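Local coordinates for protein 11S globulin isoform 1 (Cocos nucifera, PDB 5WPW) that serves as a seed storage protein, a hexameric 11S globulin of coconut that acts as a nutrient reservoir and is a potential food allergen, at residues V23-D28 with T41-I46; R61-V66 with V134-V139; P301-N306 with P344-M349. The protein carries 2 engineered substitutions. One frame throughout, in Å; residues are numbered along the deposited sequence.

Contact 1: V23-D28 with T41-I46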
loop_
_atom_site.group_PDB
_atom_site.type_symbol
_atom_site.label_atom_id
_atom_site.label_comp_id
_atom_site.label_asym_id
_atom_site.label_seq_id
_atom_site.Cartn_x
_atom_site.Cartn_y
_atom_site.Cartn_z
ATOM N N VAL A 23 16.390 37.316 14.111
ATOM C CA VAL A 23 15.666 37.059 15.353
ATOM C C VAL A 23 14.713 35.879 15.163
ATOM O O VAL A 23 14.176 35.645 14.070
ATOM C CB VAL A 23 14.851 38.282 15.857
ATOM C CG1 VAL A 23 15.650 39.571 15.746
ATOM C CG2 VAL A 23 13.532 38.401 15.128
ATOM N N THR A 24 14.491 35.150 16.258
ATOM C CA THR A 24 13.569 34.016 16.315
ATOM C C THR A 24 12.506 34.293 17.367
ATOM O O THR A 24 12.834 34.470 18.545
ATOM C CB THR A 24 14.311 32.717 16.650
ATOM O OG1 THR A 24 15.400 32.531 15.732
ATOM C CG2 THR A 24 13.367 31.525 16.555
ATOM N N ASP A 25 11.242 34.328 16.945
ATOM C CA ASP A 25 10.108 34.555 17.832
ATOM C C ASP A 25 9.465 33.213 18.135
ATOM O O ASP A 25 9.181 32.449 17.213
ATOM C CB ASP A 25 9.078 35.478 17.181
ATOM C CG ASP A 25 9.651 36.807 16.809
ATOM O OD1 ASP A 25 10.615 37.221 17.494
ATOM O OD2 ASP A 25 9.179 37.420 15.831
ATOM N N TYR A 26 9.257 32.912 19.407
ATOM C CA TYR A 26 8.650 31.640 19.790
ATOM C C TYR A 26 7.233 31.878 20.306
ATOM O O TYR A 26 7.032 32.654 21.247
ATOM C CB TYR A 26 9.492 30.913 20.841
ATOM C CG TYR A 26 10.928 30.611 20.436
ATOM C CD1 TYR A 26 11.907 31.602 20.491
ATOM C CD2 TYR A 26 11.316 29.333 20.032
ATOM C CE1 TYR A 26 13.226 31.335 20.139
ATOM C CE2 TYR A 26 12.640 29.051 19.675
ATOM C CZ TYR A 26 13.592 30.064 19.732
ATOM O OH TYR A 26 14.918 29.829 19.389
ATOM N N PHE A 27 6.252 31.212 19.697
ATOM C CA PHE A 27 4.950 31.109 20.346
ATOM C C PHE A 27 5.041 30.091 21.474
ATOM O O PHE A 27 5.918 29.226 21.482
ATOM C CB PHE A 27 3.856 30.708 19.356
ATOM C CG PHE A 27 3.636 31.689 18.232
ATOM C CD1 PHE A 27 4.540 31.792 17.194
ATOM C CD2 PHE A 27 2.487 32.483 18.200
ATOM C CE1 PHE A 27 4.326 32.682 16.154
ATOM C CE2 PHE A 27 2.263 33.367 17.166
ATOM C CZ PHE A 27 3.194 33.467 16.139
ATOM N N ASP A 28 4.139 30.201 22.451
ATOM C CA ASP A 28 4.258 29.403 23.669
ATOM C C ASP A 28 3.620 28.031 23.454
ATOM O O ASP A 28 2.394 27.903 23.460
ATOM C CB ASP A 28 3.632 30.107 24.868
ATOM C CG ASP A 28 3.735 29.280 26.144
ATOM O OD1 ASP A 28 4.552 28.335 26.193
ATOM O OD2 ASP A 28 2.992 29.564 27.101
ATOM N N THR A 41 5.137 26.463 17.312
ATOM C CA THR A 41 5.272 27.391 16.195
ATOM C C THR A 41 6.398 28.370 16.496
ATOM O O THR A 41 6.591 28.781 17.649
ATOM C CB THR A 41 3.966 28.170 15.921
ATOM O OG1 THR A 41 2.930 27.268 15.497
ATOM C CG2 THR A 41 4.165 29.201 14.814
ATOM N N ILE A 42 7.178 28.693 15.475
ATOM C CA ILE A 42 8.218 29.701 15.602
ATOM C C ILE A 42 8.192 30.574 14.360
ATOM O O ILE A 42 7.848 30.126 13.260
ATOM C CB ILE A 42 9.625 29.089 15.819
ATOM C CG1 ILE A 42 10.200 28.541 14.522
ATOM C CG2 ILE A 42 9.608 28.009 16.884
ATOM C CD1 ILE A 42 11.497 27.759 14.726
ATOM N N ARG A 43 8.520 31.844 14.550
ATOM C CA ARG A 43 8.724 32.775 13.455
ATOM C C ARG A 43 10.179 33.223 13.476
ATOM O O ARG A 43 10.715 33.544 14.537
ATOM C CB ARG A 43 7.799 33.999 13.562
ATOM C CG ARG A 43 7.957 34.959 12.380
ATOM C CD ARG A 43 7.424 36.352 12.687
ATOM N NE ARG A 43 5.981 36.331 12.873
ATOM C CZ ARG A 43 5.339 37.022 13.806
ATOM N NH1 ARG A 43 6.024 37.794 14.638
ATOM N NH2 ARG A 43 4.015 36.926 13.919
ATOM N N ARG A 44 10.811 33.240 12.312
ATOM C CA ARG A 44 12.184 33.707 12.179
ATOM C C ARG A 44 12.282 34.846 11.179
ATOM O O ARG A 44 11.628 34.830 10.128
ATOM C CB ARG A 44 13.112 32.596 11.724
ATOM C CG ARG A 44 13.882 31.988 12.808
ATOM C CD ARG A 44 14.972 31.162 12.217
ATOM N NE ARG A 44 14.658 29.747 12.283
ATOM C CZ ARG A 44 14.852 28.999 13.361
ATOM N NH1 ARG A 44 14.544 27.716 13.338
ATOM N NH2 ARG A 44 15.360 29.541 14.456
ATOM N N VAL A 45 13.132 35.822 11.494
ATOM C CA VAL A 45 13.524 36.851 10.543
ATOM C C VAL A 45 15.026 36.726 10.338
ATOM O O VAL A 45 15.789 36.737 11.308
ATOM C CB VAL A 45 13.152 38.264 11.032
ATOM C CG1 VAL A 45 13.761 39.298 10.112
ATOM C CG2 VAL A 45 11.667 38.428 11.046
ATOM N N ILE A 46 15.441 36.590 9.084
ATOM C CA ILE A 46 16.836 36.372 8.725
ATOM C C ILE A 46 17.250 37.541 7.847
ATOM O O ILE A 46 16.820 37.642 6.688
ATOM C CB ILE A 46 17.055 35.030 8.000
ATOM C CG1 ILE A 46 16.599 33.852 8.862
ATOM C CG2 ILE A 46 18.508 34.847 7.605
ATOM C CD1 ILE A 46 16.628 32.533 8.105
#
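Thr24 and Arg44 lie side by side on the closely packed face of this antiparallel strand pair. Thr24 OG1 stands 3.3 Å from Arg44 CG, and its methyl CG2, set anti to the backbone N, comes within 3.5 Å of Arg44 NH2, so both branches of the threonine rest along the arginine. Glu211 ties the two together: its OE2 forms a salt bridge with Arg44 NH2 and a hydrogen bond with Thr24 OG1. Further along, Tyr26 CD2 meets Ile42 CG2 at 3.8 Å, while the tyrosine hydroxyl bonds to Gln162.

The face of Val23, Asp25, Arg43 and Val45 is looser. Val23 CG2 reaches Val45 CB only at 4.1 Å. Asp25 and Arg43 share the shortest backbone link, Asp25 N to Arg43 O at 2.6 Å, but their side chains meet less closely. Arg43 leaves the backbone with CG anti to N (chi1 -177°), then bends at chi3 to bring NH1 3.4 Å from Asp25 OD2, a salt bridge with a weak hydrogen bond; the carboxylate and guanidinium planes stand 88° apart. Tighter again is buried Phe27, whose CD1 lies 3.5 Å from Thr41 CG2.

One long, weak bond through a single carboxylate oxygen probably orients Arg43 only loosely, with Tyr312 OH a weak second partner, whereas Glu211 probably offsets the cost of burying Arg44 in this N-terminal cupin domain.

Contact 2: R61-V66 with V134-V139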
loop_
_atom_site.group_PDB
_atom_site.type_symbol
_atom_site.label_atom_id
_atom_site.label_comp_id
_atom_site.label_asym_id
_atom_site.label_seq_id
_atom_site.Cartn_x
_atom_site.Cartn_y
_atom_site.Cartn_z
ATOM N N ARG A 61 8.240 19.245 10.263
ATOM C CA ARG A 61 7.755 20.627 10.199
ATOM C C ARG A 61 7.416 21.051 8.778
ATOM O O ARG A 61 7.888 20.471 7.801
ATOM C CB ARG A 61 8.790 21.590 10.796
ATOM C CG ARG A 61 9.795 22.083 9.823
ATOM C CD ARG A 61 10.912 22.806 10.539
ATOM N NE ARG A 61 11.931 21.862 10.966
ATOM C CZ ARG A 61 13.128 22.217 11.397
ATOM N NH1 ARG A 61 13.454 23.506 11.446
ATOM N NH2 ARG A 61 13.998 21.290 11.755
ATOM N N LEU A 62 6.559 22.081 8.677
ATOM C CA LEU A 62 6.333 22.832 7.457
ATOM C C LEU A 62 6.756 24.263 7.736
ATOM O O LEU A 62 6.425 24.796 8.801
ATOM C CB LEU A 62 4.860 22.841 7.028
ATOM C CG LEU A 62 4.240 21.519 6.596
ATOM C CD1 LEU A 62 2.913 21.818 5.917
ATOM C CD2 LEU A 62 5.185 20.775 5.674
ATOM N N VAL A 63 7.546 24.831 6.828
ATOM C CA VAL A 63 7.974 26.228 6.879
ATOM C C VAL A 63 7.249 26.984 5.777
ATOM O O VAL A 63 7.247 26.543 4.622
ATOM C CB VAL A 63 9.497 26.352 6.707
ATOM C CG1 VAL A 63 9.920 27.813 6.876
ATOM C CG2 VAL A 63 10.220 25.432 7.687
ATOM N N TYR A 64 6.628 28.109 6.111
ATOM C CA TYR A 64 6.066 28.981 5.088
ATOM C C TYR A 64 6.914 30.243 4.982
ATOM O O TYR A 64 7.118 30.929 5.985
ATOM C CB TYR A 64 4.613 29.370 5.388
ATOM C CG TYR A 64 4.006 30.274 4.324
ATOM C CD1 TYR A 64 3.695 29.788 3.050
ATOM C CD2 TYR A 64 3.736 31.607 4.593
ATOM C CE1 TYR A 64 3.140 30.620 2.074
ATOM C CE2 TYR A 64 3.186 32.441 3.631
ATOM C CZ TYR A 64 2.897 31.943 2.380
ATOM O OH TYR A 64 2.352 32.777 1.436
ATOM N N ILE A 65 7.377 30.552 3.769
ATOM C CA ILE A 65 8.165 31.763 3.504
ATOM C C ILE A 65 7.175 32.915 3.306
ATOM O O ILE A 65 6.581 33.059 2.237
ATOM C CB ILE A 65 9.090 31.602 2.298
ATOM C CG1 ILE A 65 9.962 30.347 2.410
ATOM C CG2 ILE A 65 10.024 32.863 2.133
ATOM C CD1 ILE A 65 10.749 30.315 3.623
ATOM N N VAL A 66 6.976 33.710 4.363
ATOM C CA VAL A 66 6.145 34.910 4.298
ATOM C C VAL A 66 6.785 35.971 3.408
ATOM O O VAL A 66 6.094 36.702 2.684
ATOM C CB VAL A 66 5.905 35.448 5.722
ATOM C CG1 VAL A 66 5.116 36.777 5.684
ATOM C CG2 VAL A 66 5.144 34.429 6.582
ATOM N N VAL A 134 14.301 37.713 5.192
ATOM C CA VAL A 134 13.412 36.560 5.076
ATOM C C VAL A 134 12.602 36.467 6.357
ATOM O O VAL A 134 13.132 36.639 7.459
ATOM C CB VAL A 134 14.212 35.264 4.821
ATOM C CG1 VAL A 134 13.328 34.028 5.033
ATOM C CG2 VAL A 134 14.823 35.275 3.418
ATOM N N VAL A 135 11.303 36.237 6.225
ATOM C CA VAL A 135 10.448 35.961 7.363
ATOM C C VAL A 135 9.833 34.583 7.126
ATOM O O VAL A 135 9.130 34.374 6.128
ATOM C CB VAL A 135 9.372 37.041 7.553
ATOM C CG1 VAL A 135 8.587 36.769 8.817
ATOM C CG2 VAL A 135 10.038 38.431 7.649
ATOM N N ALA A 136 10.144 33.643 8.008
ATOM C CA ALA A 136 9.670 32.268 7.908
ATOM C C ALA A 136 8.758 31.956 9.081
ATOM O O ALA A 136 9.081 32.285 10.227
ATOM C CB ALA A 136 10.851 31.285 7.901
ATOM N N ILE A 137 7.614 31.322 8.809
ATOM C CA ILE A 137 6.770 30.814 9.882
ATOM C C ILE A 137 6.793 29.292 9.817
ATOM O O ILE A 137 6.518 28.704 8.761
ATOM C CB ILE A 137 5.334 31.353 9.809
ATOM C CG1 ILE A 137 4.481 30.537 10.758
ATOM C CG2 ILE A 137 4.799 31.266 8.410
ATOM C CD1 ILE A 137 3.166 31.094 11.047
ATOM N N THR A 138 7.155 28.668 10.934
ATOM C CA THR A 138 7.365 27.224 11.030
ATOM C C THR A 138 6.404 26.598 12.022
ATOM O O THR A 138 6.301 27.069 13.162
ATOM C CB THR A 138 8.791 26.936 11.479
ATOM O OG1 THR A 138 9.677 27.265 10.414
ATOM C CG2 THR A 138 8.940 25.475 11.868
ATOM N N VAL A 139 5.724 25.518 11.612
ATOM C CA VAL A 139 4.860 24.749 12.504
ATOM C C VAL A 139 5.464 23.347 12.612
ATOM O O VAL A 139 5.681 22.683 11.589
ATOM C CB VAL A 139 3.402 24.688 11.997
ATOM C CG1 VAL A 139 2.533 23.949 12.977
ATOM C CG2 VAL A 139 2.833 26.093 11.745
HETATM O O HOH W 1 12.653 26.131 10.539
#
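Ile137 sets its CG2 methyl against both Tyr64 and Val66 of the antiparallel neighbour strand. With CG1 anti to its backbone N (chi1 167°), the isoleucine turns CG2 toward 61-66, where it lies 3.6 Å from Tyr64 CB, at the edge of the tyrosine ring, and 3.7 Å from Val66 CG2. The backbone beneath is tight: Tyr64 N donates to Ile137 O at 2.7 Å in an almost straight bond (175°), and Ile137 N returns one to Tyr64 O.

Val66 and Val135, next in surface buried by the contact, close the end of the ladder. Val66 CB lies 4.2 Å from Val135 CB. Val66 N makes only a weak, bent bond (128°) to Val135 O, at a point where the 61-66 backbone turns out of extended geometry.

On the opposite face Val63 CG1 packs on Ala136 CB at 3.7 Å. Beside them the long Arg61 chain runs past the methyl of Thr138, CD to CG2 3.6 Å, and a water accepts from Arg61 NH1 at 2.9 Å and is also hydrogen-bonded to Thr138 OG1.

On the face of Tyr64 and Ile137, Leu62 and Val139 meet Ile363, and Tyr64 meets Val361, on strand 357-364 of the C-terminal half. The chemistry is thus mainly apolar: aliphatic side chains and a tyrosine join the two cupin domains, with the water between Arg61 and Thr138 as the polar link between side chains across the contact.

Contact 3: P301-N306 with P344-M349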
loop_
_atom_site.group_PDB
_atom_site.type_symbol
_atom_site.label_atom_id
_atom_site.label_comp_id
_atom_site.label_asym_id
_atom_site.label_seq_id
_atom_site.Cartn_x
_atom_site.Cartn_y
_atom_site.Cartn_z
ATOM N N PRO A 301 -18.927 29.090 6.133
ATOM C CA PRO A 301 -18.821 28.326 7.384
ATOM C C PRO A 301 -18.463 26.875 7.103
ATOM O O PRO A 301 -19.003 26.248 6.192
ATOM C CB PRO A 301 -20.222 28.450 8.002
ATOM C CG PRO A 301 -20.783 29.685 7.411
ATOM C CD PRO A 301 -20.203 29.820 6.037
ATOM N N HIS A 302 -17.501 26.363 7.861
ATOM C CA HIS A 302 -16.993 25.019 7.626
ATOM C C HIS A 302 -16.426 24.487 8.926
ATOM O O HIS A 302 -16.147 25.246 9.867
ATOM C CB HIS A 302 -15.924 24.986 6.520
ATOM C CG HIS A 302 -14.711 25.825 6.818
ATOM N ND1 HIS A 302 -14.705 27.201 6.680
ATOM C CD2 HIS A 302 -13.459 25.483 7.219
ATOM C CE1 HIS A 302 -13.517 27.668 7.018
ATOM N NE2 HIS A 302 -12.740 26.649 7.339
ATOM N N TRP A 303 -16.259 23.165 8.977
ATOM C CA TRP A 303 -15.409 22.581 9.996
ATOM C C TRP A 303 -14.317 21.723 9.364
ATOM O O TRP A 303 -14.469 21.197 8.254
ATOM C CB TRP A 303 -16.244 21.773 11.003
ATOM C CG TRP A 303 -16.842 20.504 10.496
ATOM C CD1 TRP A 303 -16.264 19.240 10.504
ATOM C CD2 TRP A 303 -18.141 20.349 9.965
ATOM N NE1 TRP A 303 -17.148 18.327 9.991
ATOM C CE2 TRP A 303 -18.313 18.978 9.656
ATOM C CE3 TRP A 303 -19.195 21.242 9.712
ATOM C CZ2 TRP A 303 -19.497 18.478 9.098
ATOM C CZ3 TRP A 303 -20.373 20.740 9.178
ATOM C CH2 TRP A 303 -20.512 19.374 8.861
ATOM N N ASN A 304 -13.187 21.624 10.065
ATOM C CA ASN A 304 -12.117 20.742 9.644
ATOM C C ASN A 304 -12.455 19.325 10.066
ATOM O O ASN A 304 -12.719 19.070 11.243
ATOM C CB ASN A 304 -10.787 21.159 10.264
ATOM C CG ASN A 304 -10.260 22.427 9.655
ATOM O OD1 ASN A 304 -9.734 22.417 8.545
ATOM N ND2 ASN A 304 -10.419 23.534 10.367
ATOM N N ILE A 305 -12.399 18.411 9.106
ATOM C CA ILE A 305 -12.870 17.052 9.336
ATOM C C ILE A 305 -11.832 16.240 10.083
ATOM O O ILE A 305 -12.142 15.575 11.082
ATOM C CB ILE A 305 -13.230 16.378 8.002
ATOM C CG1 ILE A 305 -14.537 16.956 7.452
ATOM C CG2 ILE A 305 -13.345 14.880 8.181
ATOM C CD1 ILE A 305 -14.792 16.551 6.038
ATOM N N ASN A 306 -10.585 16.280 9.612
ATOM C CA ASN A 306 -9.590 15.302 10.051
ATOM C C ASN A 306 -8.319 15.962 10.569
ATOM O O ASN A 306 -7.276 15.307 10.621
ATOM C CB ASN A 306 -9.254 14.329 8.908
ATOM C CG ASN A 306 -8.768 15.016 7.637
ATOM O OD1 ASN A 306 -8.906 16.242 7.441
ATOM N ND2 ASN A 306 -8.204 14.216 6.746
ATOM N N PRO A 344 -9.500 24.165 16.391
ATOM C CA PRO A 344 -9.475 22.721 16.621
ATOM C C PRO A 344 -10.319 21.954 15.620
ATOM O O PRO A 344 -11.301 22.454 15.069
ATOM C CB PRO A 344 -10.034 22.582 18.040
ATOM C CG PRO A 344 -9.824 23.930 18.668
ATOM C CD PRO A 344 -9.996 24.904 17.560
ATOM N N GLN A 345 -9.916 20.703 15.405
ATOM C CA GLN A 345 -10.644 19.788 14.546
ATOM C C GLN A 345 -12.119 19.797 14.930
ATOM O O GLN A 345 -12.465 19.886 16.117
ATOM C CB GLN A 345 -10.063 18.368 14.701
ATOM C CG GLN A 345 -10.853 17.288 13.966
ATOM C CD GLN A 345 -10.410 15.867 14.343
ATOM O OE1 GLN A 345 -10.632 14.900 13.590
ATOM N NE2 GLN A 345 -9.796 15.737 15.496
ATOM N N ASN A 346 -12.977 19.765 13.911
ATOM C CA ASN A 346 -14.425 19.638 14.081
ATOM C C ASN A 346 -15.074 20.968 14.474
ATOM O O ASN A 346 -16.281 21.121 14.284
ATOM C CB ASN A 346 -14.802 18.581 15.134
ATOM C CG ASN A 346 -14.840 17.160 14.601
ATOM O OD1 ASN A 346 -14.001 16.330 14.957
ATOM N ND2 ASN A 346 -15.869 16.846 13.818
ATOM N N PHE A 347 -14.325 21.927 15.035
ATOM C CA PHE A 347 -14.929 23.225 15.363
ATOM C C PHE A 347 -15.377 23.926 14.090
ATOM O O PHE A 347 -14.689 23.891 13.076
ATOM C CB PHE A 347 -13.954 24.131 16.110
ATOM C CG PHE A 347 -13.811 23.799 17.569
ATOM C CD1 PHE A 347 -13.843 22.474 18.001
ATOM C CD2 PHE A 347 -13.615 24.801 18.511
ATOM C CE1 PHE A 347 -13.705 22.150 19.342
ATOM C CE2 PHE A 347 -13.458 24.485 19.868
ATOM C CZ PHE A 347 -13.499 23.153 20.282
ATOM N N ALA A 348 -16.536 24.575 14.139
ATOM C CA ALA A 348 -17.057 25.254 12.966
ATOM C C ALA A 348 -16.514 26.673 12.953
ATOM O O ALA A 348 -16.426 27.318 13.997
ATOM C CB ALA A 348 -18.591 25.268 12.967
ATOM N N MET A 349 -16.144 27.150 11.777
ATOM C CA MET A 349 -15.577 28.485 11.708
ATOM C C MET A 349 -15.985 29.209 10.435
ATOM O O MET A 349 -16.323 28.609 9.409
ATOM C CB MET A 349 -14.058 28.440 11.820
ATOM C CG MET A 349 -13.368 28.063 10.560
ATOM S SD MET A 349 -11.856 29.039 10.626
ATOM C CE MET A 349 -10.949 28.340 9.264
HETATM O O HOH W 2 -12.339 22.816 12.523
#
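Met349 N donates to His302 O at 2.7 Å and His302 N to Met349 O at 3.0 Å, the paired bonds of an antiparallel hydrogen-bonded pair. Farther along, where 344-349 is still a turn, Asn346 N binds Asn304 O at 2.8 Å. Between these links a water joins the two segments with four bonds: it accepts from Asn304 N and Asn304 ND2, and donates to Pro344 O and to Phe347 O, the last at 2.6 Å. Lys364 NZ is hydrogen-bonded to Asn304 OD1, which should help to fix the amide that grips the water.

The turn from Pro344 to Phe347 is type II, closed by Phe347 N on Pro344 O; Pro344 CB sits over the centre of one face of the Phe347 ring.

Next come the side chains. His302 and Met349 run side by side: each has CG between its own backbone N and carbonyl carbon, which lays Met349 CG over the imidazole face, a CH-pi contact 3.9 Å from the ring centroid. His302 ND1 is held by Ser300 O. Trp303 CB packs 3.3 Å from Asn346 O, and the two side chains cross with 14° between the indole and amide planes, Asn346 ND2 lying 4.1 Å from Trp303 CD1. That ND2 is buried with no modelled partner. Trp303 NE1 binds Gly121 O of the second subunit, whose Met56 also packs on Trp303 and Asn346.

A type II turn carrying the chain from strand 340-343 of one sheet to strand 348-354 of the other belongs to the C-terminal cupin beta-barrel, here placed at a subunit interface of the 11S globulin hexamer.

Contacts 1 and 2 share one antiparallel sheet of the N-terminal cupin domain; the pairing of strands 40-46 and 134-140 lies between them, with probable bonds from Ile46 N to Val134 O and Thr138 N to Ile42 O. Contact 2, near the centre of the chain and mostly buried, is chiefly aliphatic, and its arginine meets Thr138 through water. Contact 1, toward the 15-19 edge, is only partly buried and has a salt bridge between its segments. Contact 3 lies in the C-terminal cupin domain, its centre about 27 Å from that of contact 1 and about 23 Å from that of contact 2. Buried partly by another subunit, it combines a short ladder, a direct bond to the turn and a bridging water.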